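Local coordinates for protein probable succinyl-CoA:3-ketoacid coenzyme A transferase subunit B (Bacillus subtilis, PDB 3CDK) that probably catalyses transfer of coenzyme A from succinyl-CoA to a 3-oxo acid, giving a 3-oxoacyl-CoA and succinate, at residues E6-M11 and I29-L34; V12-Q17 and L190-D195; M46-S49 and L53-I56; M146-K151 and E204-D209; A179-V184 and A208-S213. One frame throughout, in Å; residues are numbered along the deposited sequence.

Interaction 1: residues E6-M11 and I29-L34; sequences EARKRM and IGMPTL
The flat guanidinium of Arg-8 is met obliquely by Met-31 SD, a sulfur that lies closer to the aliphatic stem of the arginine than to its charged end: Arg-8 CG is 3.8 Å from Met-31 SD. On the same side of helix 5-16, one turn further on, Met-11 CE reaches Met-31 SD at 3.7 Å, and the two methyl carbons, Met-11 CE and Met-31 CE, stand 4.0 Å apart. The two thioether chains cross at about a right angle. Met-31 sends its CG anti to the backbone N (chi1 -177°), which carries the sulfur out of its loop and to within reach of both Arg-8 CG and Met-11 CE. The loop itself is a compact turn after strand 24-27. Gly-30 O accepts from Thr-33 N at 3.1 Å and also from Thr-33 OG1 at 3.0 Å, the hydroxyl lying in the carbonyl plane. Gly-30, with a positive phi of 95°, has backbone angles at which a side chain would collide with the preceding carbonyl. Behind the contact, Met-31 also rests on Val-12 and on Ile-145 of strand 141-145, while Met-11 touches Glu-147. With polarisable sulfurs, methyls and methylenes as the touching atoms, the attraction across this interface is essentially dispersive, and the charge of Arg-8 finds no anionic mate in the 29-34 loop.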
# COMPACT_ATOMS: atom_id res chain seq x y z
N GLU B 6 12.37 28.26 30.43
CA GLU B 6 11.41 27.67 31.37
C GLU B 6 10.04 27.49 30.70
O GLU B 6 9.38 26.46 30.90
CB GLU B 6 11.29 28.48 32.66
CG GLU B 6 12.53 28.43 33.55
CD GLU B 6 13.50 29.61 33.32
OE1 GLU B 6 13.69 30.03 32.16
OE2 GLU B 6 14.07 30.11 34.32
N ALA B 7 9.62 28.47 29.90
CA ALA B 7 8.43 28.32 29.07
C ALA B 7 8.45 26.94 28.43
O ALA B 7 7.55 26.12 28.63
CB ALA B 7 8.38 29.41 27.99
N ARG B 8 9.54 26.68 27.70
CA ARG B 8 9.80 25.44 27.00
C ARG B 8 9.88 24.23 27.93
O ARG B 8 9.34 23.18 27.60
CB ARG B 8 11.12 25.58 26.25
CG ARG B 8 11.11 25.04 24.86
CD ARG B 8 11.98 25.89 23.94
NE ARG B 8 11.90 25.43 22.56
CZ ARG B 8 11.98 26.21 21.48
NH1 ARG B 8 12.14 27.53 21.59
NH2 ARG B 8 11.89 25.65 20.26
N LYS B 9 10.56 24.37 29.07
CA LYS B 9 10.74 23.25 29.99
C LYS B 9 9.43 22.89 30.70
O LYS B 9 9.17 21.72 31.02
CB LYS B 9 11.91 23.50 30.96
CG LYS B 9 11.76 22.97 32.40
CD LYS B 9 11.20 24.05 33.34
CE LYS B 9 10.41 23.46 34.53
NZ LYS B 9 11.26 23.12 35.72
N ARG B 10 8.59 23.91 30.91
CA ARG B 10 7.25 23.73 31.47
C ARG B 10 6.38 22.96 30.50
O ARG B 10 5.76 21.95 30.84
CB ARG B 10 6.58 25.08 31.73
CG ARG B 10 6.98 25.72 33.04
CD ARG B 10 6.02 26.86 33.36
NE ARG B 10 6.61 27.76 34.34
CZ ARG B 10 5.92 28.46 35.23
NH1 ARG B 10 6.57 29.25 36.08
NH2 ARG B 10 4.59 28.38 35.28
N MET B 11 6.34 23.47 29.28
CA MET B 11 5.54 22.89 28.25
C MET B 11 5.93 21.44 28.02
O MET B 11 5.08 20.57 28.01
CB MET B 11 5.70 23.70 26.98
CG MET B 11 5.02 25.03 27.03
SD MET B 11 4.84 25.68 25.36
CE MET B 11 6.32 26.71 25.31
N ILE B 29 8.14 17.77 14.37
CA ILE B 29 9.32 18.65 14.30
C ILE B 29 9.16 19.81 15.28
O ILE B 29 8.04 20.30 15.52
CB ILE B 29 9.44 19.23 12.87
CG1 ILE B 29 10.75 20.02 12.68
CG2 ILE B 29 8.23 20.12 12.55
CD1 ILE B 29 11.97 19.20 12.14
N GLY B 30 10.29 20.26 15.83
CA GLY B 30 10.29 21.39 16.71
C GLY B 30 10.23 20.91 18.14
O GLY B 30 10.70 19.82 18.48
N MET B 31 9.61 21.73 18.97
CA MET B 31 9.57 21.50 20.40
C MET B 31 9.18 20.06 20.81
O MET B 31 9.75 19.54 21.76
CB MET B 31 8.65 22.57 21.00
CG MET B 31 8.51 22.59 22.51
SD MET B 31 7.84 24.14 23.20
CE MET B 31 7.06 24.95 21.80
N PRO B 32 8.22 19.41 20.09
CA PRO B 32 7.81 18.09 20.58
C PRO B 32 8.89 17.00 20.57
O PRO B 32 8.77 16.04 21.34
CB PRO B 32 6.67 17.70 19.65
CG PRO B 32 6.22 18.96 19.07
CD PRO B 32 7.45 19.78 18.90
N THR B 33 9.92 17.14 19.74
CA THR B 33 10.98 16.11 19.70
C THR B 33 11.76 16.09 21.02
O THR B 33 12.36 15.08 21.36
CB THR B 33 11.95 16.26 18.51
OG1 THR B 33 12.58 17.54 18.58
CG2 THR B 33 11.21 16.15 17.17
N LEU B 34 11.71 17.19 21.78
CA LEU B 34 12.36 17.27 23.09
C LEU B 34 11.76 16.31 24.11
O LEU B 34 12.48 15.75 24.93
CB LEU B 34 12.38 18.71 23.61
CG LEU B 34 13.67 19.54 23.43
CD1 LEU B 34 14.65 18.96 22.42
CD2 LEU B 34 13.36 20.98 23.06

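Interaction 2: residues V12-Q17 and L190-D195; sequences VKRAVQ and LTELQD
Arg-14 NH1 and Glu-192 OE2 are modelled only 2.3 Å apart, shorter than a normal salt bridge, so at this resolution the exact separation is doubtful although the pairing itself is clear. The acid sits in a classic beta bulge of strand 187-193, where Thr-191 and Glu-192 both face Val-180, and the arginine comes from helix 5-16 beside the sheet. The two side chains approach from opposite directions. Arg-14 has CG anti to its backbone nitrogen (chi1 -178°) and then bends at chi2, which swings the guanidinium edge toward the strand. Glu-192 CD lies in the plane of that group, but the carboxylate is twisted 32° against it. The bonds from NE are both weak: that from Arg-14 NE to Glu-192 OE2, at 3.1 Å, is bent, while that from Arg-14 NE to Glu-192 OE1 is nearly straight but long, at 3.3 Å. The far side of the guanidinium is used too, since NH2 forms a salt bridge with Glu-18. Arg-173 NH1 is close to Arg-14 NH1, and the carboxylate of Glu-192 probably offsets part of the charge gathered there. Gln-194 borders the stem of the arginine; its amide NE2 donates to Thr-176 O, and it is this same nitrogen that comes to 4.2 Å from Arg-14 CB.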
# COMPACT_ATOMS: atom_id res chain seq x y z
N VAL B 12 7.23 21.18 27.88
CA VAL B 12 7.73 19.84 27.58
C VAL B 12 7.42 18.83 28.71
O VAL B 12 6.92 17.72 28.46
CB VAL B 12 9.25 19.88 27.27
CG1 VAL B 12 9.88 18.50 27.31
CG2 VAL B 12 9.47 20.51 25.90
N LYS B 13 7.66 19.24 29.94
CA LYS B 13 7.47 18.35 31.07
C LYS B 13 6.00 17.94 31.20
O LYS B 13 5.69 16.79 31.55
CB LYS B 13 8.01 18.98 32.36
CG LYS B 13 8.86 18.03 33.22
CD LYS B 13 8.25 16.61 33.41
CE LYS B 13 9.24 15.61 34.05
NZ LYS B 13 8.98 14.17 33.68
N ARG B 14 5.09 18.86 30.91
CA ARG B 14 3.69 18.55 30.98
C ARG B 14 3.26 17.58 29.87
O ARG B 14 2.44 16.68 30.11
CB ARG B 14 2.86 19.83 30.91
CG ARG B 14 1.35 19.61 31.01
CD ARG B 14 0.90 18.72 32.20
NE ARG B 14 -0.55 18.52 32.13
CZ ARG B 14 -1.15 17.72 31.25
NH1 ARG B 14 -2.47 17.63 31.26
NH2 ARG B 14 -0.46 17.02 30.34
N ALA B 15 3.83 17.76 28.68
CA ALA B 15 3.53 16.88 27.55
C ALA B 15 3.92 15.42 27.82
O ALA B 15 3.13 14.52 27.54
CB ALA B 15 4.20 17.41 26.25
N VAL B 16 5.11 15.19 28.38
CA VAL B 16 5.58 13.83 28.70
C VAL B 16 4.48 12.95 29.34
O VAL B 16 4.32 11.77 29.02
CB VAL B 16 6.82 13.84 29.63
CG1 VAL B 16 7.22 12.44 30.00
CG2 VAL B 16 7.96 14.51 28.97
N GLN B 17 3.73 13.55 30.25
CA GLN B 17 2.60 12.90 30.91
C GLN B 17 1.51 12.37 29.98
O GLN B 17 0.60 11.70 30.44
CB GLN B 17 1.96 13.89 31.88
CG GLN B 17 2.95 14.58 32.80
CD GLN B 17 2.26 15.50 33.77
OE1 GLN B 17 1.04 15.41 33.97
NE2 GLN B 17 3.02 16.42 34.36
N LEU B 190 -10.80 25.48 29.88
CA LEU B 190 -9.55 25.60 30.57
C LEU B 190 -9.55 24.58 31.67
O LEU B 190 -10.47 24.52 32.48
CB LEU B 190 -9.37 27.01 31.10
CG LEU B 190 -8.28 27.27 32.12
CD1 LEU B 190 -6.90 26.88 31.60
CD2 LEU B 190 -8.34 28.73 32.46
N THR B 191 -8.51 23.78 31.70
CA THR B 191 -8.55 22.52 32.44
C THR B 191 -7.49 22.39 33.57
O THR B 191 -7.76 21.78 34.60
CB THR B 191 -8.58 21.34 31.42
OG1 THR B 191 -9.30 20.24 31.97
CG2 THR B 191 -7.19 20.90 30.98
N GLU B 192 -6.31 22.97 33.36
CA GLU B 192 -5.25 23.07 34.37
C GLU B 192 -4.46 24.33 34.13
O GLU B 192 -4.59 25.00 33.09
CB GLU B 192 -4.23 21.94 34.34
CG GLU B 192 -4.64 20.57 33.82
CD GLU B 192 -3.46 19.59 33.81
OE1 GLU B 192 -2.44 19.86 34.51
OE2 GLU B 192 -3.54 18.57 33.10
N LEU B 193 -3.57 24.61 35.07
CA LEU B 193 -2.86 25.87 35.13
C LEU B 193 -1.41 25.60 35.48
O LEU B 193 -1.13 24.77 36.35
CB LEU B 193 -3.52 26.73 36.21
CG LEU B 193 -4.11 28.11 35.90
CD1 LEU B 193 -4.78 28.15 34.57
CD2 LEU B 193 -5.09 28.49 36.98
N GLN B 194 -0.48 26.28 34.81
CA GLN B 194 0.92 26.24 35.20
C GLN B 194 1.18 27.10 36.43
O GLN B 194 0.30 27.82 36.90
CB GLN B 194 1.82 26.64 34.06
CG GLN B 194 1.57 25.80 32.78
CD GLN B 194 2.44 24.57 32.70
OE1 GLN B 194 3.12 24.19 33.68
NE2 GLN B 194 2.45 23.96 31.54
N ASP B 195 2.40 27.03 36.94
CA ASP B 195 2.71 27.49 38.26
C ASP B 195 2.45 28.97 38.61
O ASP B 195 1.98 29.28 39.72
CB ASP B 195 4.15 27.09 38.59
CG ASP B 195 4.25 25.66 39.11
OD1 ASP B 195 3.29 24.88 38.90
OD2 ASP B 195 5.28 25.32 39.75

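Interaction 3: residues M46-S49 and L53-I56; sequences MLQS and LLGI
A tight beta hairpin joins strands 46-49 and 53-57, and its connecting residues include Glu-50, the predicted active-site glutamate. Next to that turn, Ser-49 and Leu-53 form an antiparallel hydrogen-bonded pair: Ser-49 N donates to Leu-53 O at 2.7 Å, nearly straight (172° at the hydrogen), and Leu-53 N returns a bond to Ser-49 O at 2.8 Å. Gln-48 and Leu-54 follow as a non-hydrogen-bonded pair. Further from the turn the register breaks, because the chain turns a corner at Leu-54. Both Gly-55 N, at 3.0 Å, and Ile-56 N, at 3.2 Å, converge on Leu-47 O, with the glycine donor lying above the carbonyl plane. Gly-55 has phi 128°, and at its backbone angles a side chain would jam against the preceding carbonyl. A water bridges the strands at this end, accepting from Leu-47 N and donating to Ile-56 O. Beside it, Ile-56 turns CG1 beside its own backbone N (chi1 -55°), laying CD1 3.6 Å from Ser-49 CB and 3.8 Å from Leu-47 CB. Cutting this side chain back to an alanine is likely to leave both CB atoms without their apolar cover. On the face that carries Gln-48 and Leu-54, Leu-54 CD1 packs 3.7 Å from Met-46 CB. Gln-48 OE1 is held by Asn-26. Backbone bonds thus set the hairpin's shape near the turn, whereas one shared carbonyl and a water accommodate the irregular end.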
# COMPACT_ATOMS: atom_id res chain seq x y z
N MET B 46 6.78 3.14 21.43
CA MET B 46 7.60 3.21 20.22
C MET B 46 7.35 4.51 19.50
O MET B 46 6.20 4.84 19.25
CB MET B 46 7.36 2.00 19.31
CG MET B 46 7.74 0.65 19.93
SD MET B 46 9.45 0.12 19.69
CE MET B 46 9.47 -0.48 18.01
N LEU B 47 8.39 5.28 19.21
CA LEU B 47 8.17 6.51 18.44
C LEU B 47 8.23 6.24 16.93
O LEU B 47 9.18 5.62 16.42
CB LEU B 47 9.16 7.60 18.86
CG LEU B 47 9.19 8.24 20.27
CD1 LEU B 47 7.85 8.18 21.06
CD2 LEU B 47 10.33 7.69 21.12
N GLN B 48 7.19 6.70 16.22
CA GLN B 48 7.10 6.51 14.77
C GLN B 48 7.67 7.71 14.06
O GLN B 48 7.37 8.85 14.40
CB GLN B 48 5.66 6.25 14.31
CG GLN B 48 5.54 5.63 12.93
CD GLN B 48 5.11 6.64 11.86
OE1 GLN B 48 5.36 7.82 12.00
NE2 GLN B 48 4.49 6.17 10.79
N SER B 49 8.53 7.42 13.09
CA SER B 49 9.10 8.41 12.22
C SER B 49 8.57 8.12 10.82
O SER B 49 8.76 6.99 10.27
CB SER B 49 10.63 8.36 12.22
OG SER B 49 11.15 9.53 11.60
N LEU B 53 10.05 4.52 9.90
CA LEU B 53 10.60 3.74 10.95
C LEU B 53 9.67 3.80 12.12
O LEU B 53 9.24 4.90 12.51
CB LEU B 53 11.98 4.23 11.33
CG LEU B 53 12.44 4.06 12.78
CD1 LEU B 53 12.95 2.63 13.18
CD2 LEU B 53 13.48 5.14 13.06
N LEU B 54 9.33 2.62 12.63
CA LEU B 54 8.72 2.51 13.94
C LEU B 54 9.82 2.03 14.93
O LEU B 54 10.29 0.88 14.88
CB LEU B 54 7.50 1.57 13.91
CG LEU B 54 6.81 1.33 15.27
CD1 LEU B 54 6.31 2.64 15.86
CD2 LEU B 54 5.67 0.31 15.25
N GLY B 55 10.25 2.94 15.80
CA GLY B 55 11.26 2.65 16.77
C GLY B 55 12.46 3.58 16.81
O GLY B 55 13.57 3.12 17.02
N ILE B 56 12.24 4.89 16.65
CA ILE B 56 13.27 5.90 16.92
C ILE B 56 14.02 5.68 18.25
O ILE B 56 13.41 5.39 19.29
CB ILE B 56 12.67 7.32 16.98
CG1 ILE B 56 11.89 7.63 15.71
CG2 ILE B 56 13.80 8.35 17.15
CD1 ILE B 56 11.03 8.87 15.76
O HOH W 1 10.92 4.37 19.56

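Interaction 4: residues M146-K151 and E204-D209; sequences MEHVNK and EKTEAD
His-148 reaches Lys-205 and Thr-206 with the edge of its imidazole. From CB, with CG set anti to the backbone N (chi1 -155°), the ring points at the chain leaving helix 199-204. CD2 comes first, 3.2 Å from Lys-205 O and 4.0 Å from Lys-205 CB. NE2, at the tip, donates to Thr-206 OG1 at 2.9 Å; the N-H...O angle is 157° and the oxygen lies 3° from the ring plane. CE1 passes the same hydroxyl oxygen, Thr-206 OG1, at 3.6 Å, and ND1 on the other flank is hydrogen-bonded to Thr-176 OG1. Thr-206 OG1 is in turn bonded to Val-202 O, so the ring is joined through one hydroxyl to the last turn of the helix. Alongside, Val-149 CG2 lies 4.3 Å from Lys-205 CD, while the lysine tip runs on to a salt bridge with Glu-201. A leucine at His-148 is likely to leave both threonine hydroxyls without their ring partner and the loop less firmly tied to the helix end. Bonded at both ring nitrogens, the histidine ties the loop after strand 141-145 to Thr-176 and to the chain just past the C-terminal end of helix 199-204.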
# COMPACT_ATOMS: atom_id res chain seq x y z
N MET B 146 2.53 24.79 22.73
CA MET B 146 2.77 26.08 22.11
C MET B 146 2.90 27.19 23.16
O MET B 146 2.16 27.20 24.15
CB MET B 146 1.60 26.38 21.17
CG MET B 146 1.77 27.60 20.29
SD MET B 146 0.31 27.77 19.22
CE MET B 146 -0.98 28.23 20.39
N GLU B 147 3.84 28.12 22.94
CA GLU B 147 3.93 29.32 23.75
C GLU B 147 2.60 30.06 23.58
O GLU B 147 2.04 30.12 22.49
CB GLU B 147 5.13 30.20 23.36
CG GLU B 147 6.09 30.42 24.54
CD GLU B 147 6.48 31.88 24.79
OE1 GLU B 147 7.49 32.32 24.18
OE2 GLU B 147 5.82 32.58 25.62
N HIS B 148 2.08 30.56 24.69
CA HIS B 148 0.76 31.15 24.73
C HIS B 148 0.72 32.47 23.96
O HIS B 148 -0.28 32.79 23.31
CB HIS B 148 0.38 31.39 26.20
CG HIS B 148 -1.09 31.43 26.46
ND1 HIS B 148 -1.80 30.34 26.94
CD2 HIS B 148 -1.99 32.44 26.34
CE1 HIS B 148 -3.07 30.68 27.08
NE2 HIS B 148 -3.21 31.94 26.73
N VAL B 149 1.83 33.21 24.05
CA VAL B 149 1.98 34.58 23.57
C VAL B 149 3.20 34.68 22.64
O VAL B 149 4.22 34.01 22.87
CB VAL B 149 2.13 35.54 24.77
CG1 VAL B 149 2.67 36.88 24.37
CG2 VAL B 149 0.79 35.73 25.46
N ASN B 150 3.08 35.51 21.60
CA ASN B 150 4.18 35.79 20.65
C ASN B 150 5.09 36.93 21.14
O ASN B 150 4.79 37.58 22.16
CB ASN B 150 3.64 36.07 19.24
CG ASN B 150 2.98 37.47 19.11
OD1 ASN B 150 3.09 38.33 19.99
ND2 ASN B 150 2.30 37.68 17.99
N LYS B 151 6.19 37.18 20.42
CA LYS B 151 7.17 38.24 20.81
C LYS B 151 6.49 39.58 21.05
O LYS B 151 6.72 40.21 22.08
CB LYS B 151 8.28 38.43 19.76
CG LYS B 151 8.25 37.49 18.53
CD LYS B 151 8.05 36.01 18.86
CE LYS B 151 7.37 35.32 17.69
NZ LYS B 151 6.72 34.06 18.11
N GLU B 204 -7.05 37.44 30.33
CA GLU B 204 -6.28 38.56 29.81
C GLU B 204 -5.42 38.11 28.63
O GLU B 204 -5.29 38.82 27.63
CB GLU B 204 -5.41 39.20 30.90
CG GLU B 204 -6.20 40.11 31.85
CD GLU B 204 -5.48 40.45 33.18
OE1 GLU B 204 -4.40 39.88 33.46
OE2 GLU B 204 -6.00 41.29 33.94
N LYS B 205 -4.87 36.91 28.71
CA LYS B 205 -3.92 36.50 27.71
C LYS B 205 -4.48 35.65 26.56
O LYS B 205 -3.71 35.13 25.77
CB LYS B 205 -2.71 35.85 28.37
CG LYS B 205 -1.79 36.88 29.00
CD LYS B 205 -0.50 36.29 29.53
CE LYS B 205 0.25 37.34 30.31
NZ LYS B 205 1.39 36.72 30.99
N THR B 206 -5.81 35.52 26.45
CA THR B 206 -6.43 34.62 25.48
C THR B 206 -7.51 35.30 24.66
O THR B 206 -8.37 35.99 25.21
CB THR B 206 -7.02 33.39 26.16
OG1 THR B 206 -5.99 32.72 26.86
CG2 THR B 206 -7.62 32.45 25.15
N GLU B 207 -7.47 35.10 23.34
CA GLU B 207 -8.46 35.71 22.47
C GLU B 207 -9.64 34.77 22.29
O GLU B 207 -10.78 35.21 22.16
CB GLU B 207 -7.87 36.01 21.11
CG GLU B 207 -6.51 36.67 21.16
CD GLU B 207 -6.35 37.79 20.11
OE1 GLU B 207 -6.40 38.97 20.56
OE2 GLU B 207 -6.19 37.47 18.89
N ALA B 208 -9.35 33.47 22.29
CA ALA B 208 -10.37 32.44 22.29
C ALA B 208 -11.38 32.56 23.45
O ALA B 208 -11.06 33.11 24.51
CB ALA B 208 -9.72 31.09 22.33
N ASP B 209 -12.59 32.04 23.22
CA ASP B 209 -13.61 31.77 24.25
C ASP B 209 -13.46 30.37 24.81
O ASP B 209 -13.36 29.38 24.06
CB ASP B 209 -15.00 31.81 23.64
CG ASP B 209 -15.63 33.16 23.70
OD1 ASP B 209 -14.92 34.14 24.03
OD2 ASP B 209 -16.85 33.24 23.42

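Interaction 5: residues A179-V184 and A208-S213; sequences AVFDFV and ADFAVS
The backbone is extended at both Phe-181 and Phe-210, whose CA atoms, 8.7 Å apart, are the closest CA pair of the two segments. The gap is filled by the two rings. Phe-181 presents one corner, CE1, which stands 3.8 Å above the plane of the Phe-210 ring and is displaced toward its rim; the individual contacts are Phe-181 CE1 to Phe-210 CD2 and Phe-181 CE1 to Phe-210 CG, each 3.9 Å. With centroids 5.4 Å apart and planes inclined at 59°, the pair is oblique, intermediate between a parallel stack and a perpendicular one. Phe-210 holds its CG between the backbone N and the carbonyl carbon (chi1 50°), the crowded position for a side chain, and from there its ring projects toward strand 179-184. Phe-181 instead turns its CG beside the backbone N, which brings the ring across to meet that face. The contact is wholly apolar and small, 85 Å² summed over both sides. Strand 187-193 runs between the two segments in the sheet, antiparallel to 179-184 and parallel to 211-212, and Met-188 on it touches both phenylalanines. Val-202 of helix 199-204 also packs on both rings, while Tyr-203 of that helix lies against Phe-210 with planes about 20° apart, so the pair sits between helix and sheet.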
# COMPACT_ATOMS: atom_id res chain seq x y z
N ALA B 179 -1.11 27.31 30.45
CA ALA B 179 -2.37 26.62 30.66
C ALA B 179 -2.47 25.30 29.95
O ALA B 179 -1.70 25.01 29.03
CB ALA B 179 -3.52 27.50 30.26
N VAL B 180 -3.44 24.51 30.39
CA VAL B 180 -3.85 23.35 29.62
C VAL B 180 -5.32 23.51 29.24
O VAL B 180 -6.15 23.91 30.08
CB VAL B 180 -3.65 22.06 30.41
CG1 VAL B 180 -3.81 20.84 29.47
CG2 VAL B 180 -2.30 22.07 31.08
N PHE B 181 -5.62 23.20 27.97
CA PHE B 181 -6.97 23.31 27.42
C PHE B 181 -7.40 22.01 26.80
O PHE B 181 -6.62 21.38 26.11
CB PHE B 181 -7.03 24.36 26.32
CG PHE B 181 -6.90 25.78 26.81
CD1 PHE B 181 -8.01 26.45 27.34
CD2 PHE B 181 -5.68 26.44 26.73
CE1 PHE B 181 -7.89 27.76 27.79
CE2 PHE B 181 -5.55 27.74 27.18
CZ PHE B 181 -6.66 28.41 27.70
N ASP B 182 -8.66 21.63 27.03
CA ASP B 182 -9.27 20.45 26.40
C ASP B 182 -10.31 20.93 25.39
O ASP B 182 -10.90 22.00 25.57
CB ASP B 182 -9.98 19.56 27.44
CG ASP B 182 -9.00 18.73 28.30
OD1 ASP B 182 -7.77 18.80 28.12
OD2 ASP B 182 -9.51 17.96 29.16
N PHE B 183 -10.52 20.16 24.33
CA PHE B 183 -11.60 20.44 23.39
C PHE B 183 -12.58 19.26 23.36
O PHE B 183 -12.16 18.12 23.19
CB PHE B 183 -11.06 20.73 21.99
CG PHE B 183 -10.10 21.90 21.93
CD1 PHE B 183 -8.73 21.72 22.25
CD2 PHE B 183 -10.53 23.15 21.53
CE1 PHE B 183 -7.85 22.78 22.20
CE2 PHE B 183 -9.62 24.22 21.46
CZ PHE B 183 -8.29 24.02 21.80
N VAL B 184 -13.86 19.53 23.54
CA VAL B 184 -14.87 18.48 23.39
C VAL B 184 -16.01 18.98 22.51
O VAL B 184 -16.90 19.74 22.96
CB VAL B 184 -15.44 17.96 24.73
CG1 VAL B 184 -15.32 16.44 24.76
CG2 VAL B 184 -14.75 18.62 25.95
N ALA B 208 -9.35 33.47 22.29
CA ALA B 208 -10.37 32.44 22.29
C ALA B 208 -11.38 32.56 23.45
O ALA B 208 -11.06 33.11 24.51
CB ALA B 208 -9.72 31.09 22.33
N ASP B 209 -12.59 32.04 23.22
CA ASP B 209 -13.61 31.77 24.25
C ASP B 209 -13.46 30.37 24.81
O ASP B 209 -13.36 29.38 24.06
CB ASP B 209 -15.00 31.81 23.64
CG ASP B 209 -15.63 33.16 23.70
OD1 ASP B 209 -14.92 34.14 24.03
OD2 ASP B 209 -16.85 33.24 23.42
N PHE B 210 -13.51 30.29 26.13
CA PHE B 210 -13.47 29.01 26.77
C PHE B 210 -14.35 28.95 28.00
O PHE B 210 -14.52 29.93 28.71
CB PHE B 210 -12.03 28.65 27.12
CG PHE B 210 -11.30 29.72 27.86
CD1 PHE B 210 -11.44 29.86 29.25
CD2 PHE B 210 -10.45 30.59 27.18
CE1 PHE B 210 -10.74 30.85 29.95
CE2 PHE B 210 -9.75 31.60 27.88
CZ PHE B 210 -9.90 31.73 29.26
N ALA B 211 -14.92 27.77 28.23
CA ALA B 211 -15.48 27.42 29.52
C ALA B 211 -14.34 27.18 30.50
O ALA B 211 -13.28 26.68 30.13
CB ALA B 211 -16.33 26.16 29.39
N VAL B 212 -14.51 27.57 31.75
CA VAL B 212 -13.54 27.08 32.72
C VAL B 212 -14.09 25.85 33.41
O VAL B 212 -15.23 25.84 33.85
CB VAL B 212 -12.87 28.17 33.59
CG1 VAL B 212 -13.49 29.54 33.34
CG2 VAL B 212 -12.82 27.76 35.04
N SER B 213 -13.27 24.80 33.42
CA SER B 213 -13.65 23.51 33.94
C SER B 213 -14.20 23.59 35.35
O SER B 213 -13.86 24.48 36.15
CB SER B 213 -12.48 22.55 33.92
OG SER B 213 -12.81 21.32 34.53

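Interactions 1 and 2 lie on successive turns of helix 5-16, with centres 12 Å apart, and meet where Val-12 packs on Leu-34 and where Arg-10 lies beside Gln-194 and Asp-195. Met-11 packs against the backbone of Met-146 and Glu-147, which links interaction 1 to interaction 4. Interactions 4 and 5 share Ala-208 and Asp-209, and His-148 CE1 touches Phe-181 CE2 at 3.8 Å. Interactions 2 and 5 use neighbouring strands, where Leu-190 N and Ala-211 O are 2.8 Å apart. Interaction 3 stands alone: its centre is 32 Å from that of interaction 4, across the chain's centre. It is also the one beside the predicted active-site residue Glu-50, whose side chain is about 4 Å from that of Gln-48.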